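Viral macrophage inflammatory protein 2 (PDB 2FHT) binds a wide range of chemokine receptors, CXCR4 among them, and thereby blocks infection by several strains of HIV-1. Local coordinates at residues Lys17-Gln22 and Lys56-Lys61. Numbering follows the deposited sequence.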
loop_
_atom_site.group_PDB
_atom_site.type_symbol
_atom_site.label_atom_id
_atom_site.label_comp_id
_atom_site.label_asym_id
_atom_site.label_seq_id
_atom_site.Cartn_x
_atom_site.Cartn_y
_atom_site.Cartn_z
ATOM N N LYS A 17 1.423 11.169 -3.473
ATOM C CA LYS A 17 2.120 12.220 -2.721
ATOM C C LYS A 17 1.350 12.778 -1.522
ATOM O O LYS A 17 1.865 12.854 -0.406
ATOM C CB LYS A 17 2.503 13.385 -3.643
ATOM C CG LYS A 17 2.545 13.067 -5.131
ATOM C CD LYS A 17 1.139 13.110 -5.749
ATOM C CE LYS A 17 1.210 13.130 -7.276
ATOM N NZ LYS A 17 2.090 14.232 -7.769
ATOM N N ARG A 18 0.141 13.249 -1.793
ATOM C CA ARG A 18 -0.734 13.829 -0.783
ATOM C C ARG A 18 -1.333 12.759 0.120
ATOM O O ARG A 18 -1.899 11.787 -0.359
ATOM C CB ARG A 18 -1.862 14.600 -1.487
ATOM C CG ARG A 18 -2.443 13.812 -2.684
ATOM C CD ARG A 18 -3.444 14.592 -3.538
ATOM N NE ARG A 18 -3.900 13.826 -4.708
ATOM C CZ ARG A 18 -4.787 12.829 -4.673
ATOM N NH1 ARG A 18 -5.335 12.442 -3.526
ATOM N NH2 ARG A 18 -5.150 12.229 -5.799
ATOM N N PRO A 19 -1.222 12.941 1.442
ATOM C CA PRO A 19 -1.746 12.026 2.457
ATOM C C PRO A 19 -3.193 11.579 2.184
ATOM O O PRO A 19 -4.030 12.351 1.687
ATOM C CB PRO A 19 -1.637 12.860 3.726
ATOM C CG PRO A 19 -0.368 13.592 3.508
ATOM C CD PRO A 19 -0.492 14.053 2.079
ATOM N N LEU A 20 -3.464 10.302 2.429
ATOM C CA LEU A 20 -4.794 9.744 2.211
ATOM C C LEU A 20 -5.592 9.786 3.492
ATOM O O LEU A 20 -5.103 9.454 4.562
ATOM C CB LEU A 20 -4.704 8.293 1.747
ATOM C CG LEU A 20 -4.116 7.976 0.375
ATOM C CD1 LEU A 20 -3.617 6.526 0.369
ATOM C CD2 LEU A 20 -5.160 8.230 -0.724
ATOM N N PRO A 21 -6.851 10.192 3.392
ATOM C CA PRO A 21 -7.681 10.250 4.589
ATOM C C PRO A 21 -8.179 8.838 4.933
ATOM O O PRO A 21 -8.790 8.154 4.107
ATOM C CB PRO A 21 -8.803 11.198 4.170
ATOM C CG PRO A 21 -8.981 10.872 2.700
ATOM C CD PRO A 21 -7.548 10.744 2.214
ATOM N N GLN A 22 -7.906 8.418 6.160
ATOM C CA GLN A 22 -8.286 7.102 6.627
ATOM C C GLN A 22 -9.684 6.659 6.292
ATOM O O GLN A 22 -9.900 5.497 5.966
ATOM C CB GLN A 22 -8.108 6.994 8.137
ATOM C CG GLN A 22 -8.580 5.649 8.681
ATOM C CD GLN A 22 -8.268 5.460 10.134
ATOM O OE1 GLN A 22 -8.449 6.366 10.938
ATOM N NE2 GLN A 22 -7.796 4.272 10.487
ATOM N N LYS A 56 7.254 7.592 4.802
ATOM C CA LYS A 56 6.476 8.746 5.212
ATOM C C LYS A 56 5.672 8.487 6.479
ATOM O O LYS A 56 5.062 7.428 6.649
ATOM C CB LYS A 56 5.583 9.219 4.064
ATOM C CG LYS A 56 6.302 10.138 3.056
ATOM C CD LYS A 56 7.736 9.687 2.785
ATOM C CE LYS A 56 8.421 10.521 1.721
ATOM N NZ LYS A 56 8.535 11.956 2.080
ATOM N N ASP A 57 5.707 9.459 7.383
ATOM C CA ASP A 57 5.007 9.355 8.649
ATOM C C ASP A 57 3.519 9.131 8.517
ATOM O O ASP A 57 2.955 8.365 9.292
ATOM C CB ASP A 57 5.272 10.585 9.508
ATOM C CG ASP A 57 6.724 10.713 9.885
ATOM O OD1 ASP A 57 7.236 11.856 9.866
ATOM O OD2 ASP A 57 7.355 9.672 10.188
ATOM N N TRP A 58 2.872 9.815 7.579
ATOM C CA TRP A 58 1.445 9.622 7.435
ATOM C C TRP A 58 1.115 8.186 7.031
ATOM O O TRP A 58 0.133 7.632 7.496
ATOM C CB TRP A 58 0.799 10.653 6.481
ATOM C CG TRP A 58 1.153 10.571 5.003
ATOM C CD1 TRP A 58 2.129 11.278 4.365
ATOM C CD2 TRP A 58 0.441 9.848 3.971
ATOM N NE1 TRP A 58 2.060 11.066 3.002
ATOM C CE2 TRP A 58 1.037 10.192 2.733
ATOM C CE3 TRP A 58 -0.638 8.949 3.968
ATOM C CZ2 TRP A 58 0.586 9.678 1.510
ATOM C CZ3 TRP A 58 -1.085 8.434 2.755
ATOM C CH2 TRP A 58 -0.469 8.803 1.541
ATOM N N VAL A 59 1.962 7.562 6.209
ATOM C CA VAL A 59 1.648 6.206 5.783
ATOM C C VAL A 59 1.861 5.207 6.899
ATOM O O VAL A 59 1.104 4.249 7.015
ATOM C CB VAL A 59 2.378 5.749 4.486
ATOM C CG1 VAL A 59 2.371 6.836 3.451
ATOM C CG2 VAL A 59 3.735 5.279 4.779
ATOM N N LYS A 60 2.890 5.424 7.708
ATOM C CA LYS A 60 3.188 4.534 8.826
ATOM C C LYS A 60 2.073 4.631 9.854
ATOM O O LYS A 60 1.772 3.672 10.555
ATOM C CB LYS A 60 4.552 4.881 9.419
ATOM C CG LYS A 60 5.657 4.731 8.387
ATOM C CD LYS A 60 7.026 4.573 8.997
ATOM C CE LYS A 60 7.655 5.901 9.263
ATOM N NZ LYS A 60 9.055 5.695 9.675
ATOM N N LYS A 61 1.417 5.786 9.853
ATOM C CA LYS A 61 0.290 6.097 10.719
ATOM C C LYS A 61 -0.893 5.281 10.223
ATOM O O LYS A 61 -1.611 4.650 10.999
ATOM C CB LYS A 61 -0.048 7.588 10.586
ATOM C CG LYS A 61 -0.191 8.337 11.889
ATOM C CD LYS A 61 -0.322 9.821 11.602
ATOM C CE LYS A 61 0.893 10.353 10.846
ATOM N NZ LYS A 61 0.734 11.777 10.424
#
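The indole of Trp-58 is held between Pro-19 on one face and Val-59, its own neighbour in the helix, on the other. Pro-19 CA stands almost on the normal of the six-membered ring, 7° off it, the placement of a CH-pi contact. The proline ring reaches on over the five-membered ring, where Pro-19 CG lies 3.5 Å from Trp-58 CD1; the two side chains cross at about a right angle. On the opposite face Val-59 CG1 sits 3.5 Å above the indole plane. At the edge, in plane, lies Leu-20 CD1, 4.0 Å from Trp-58 CZ3. Leu-20 CB comes within 3.8 Å of Trp-58 CZ3. A chi1 of 68° sets Trp-58 CG between its backbone N and carbonyl carbon, and from there the indole extends across to the 17-22 loop. Leu-20, the buried member, also touches Phe-42, Val-50 and Leu-62, tying this surface contact to the sheet and the helix. Apolar and CH-pi contacts to the indole make up most of the side-chain packing between the segments. Here the N-loop meets the first turn of helix 57-65, the C-terminal helix that lies across the three-stranded antiparallel sheet of the CC chemokine fold.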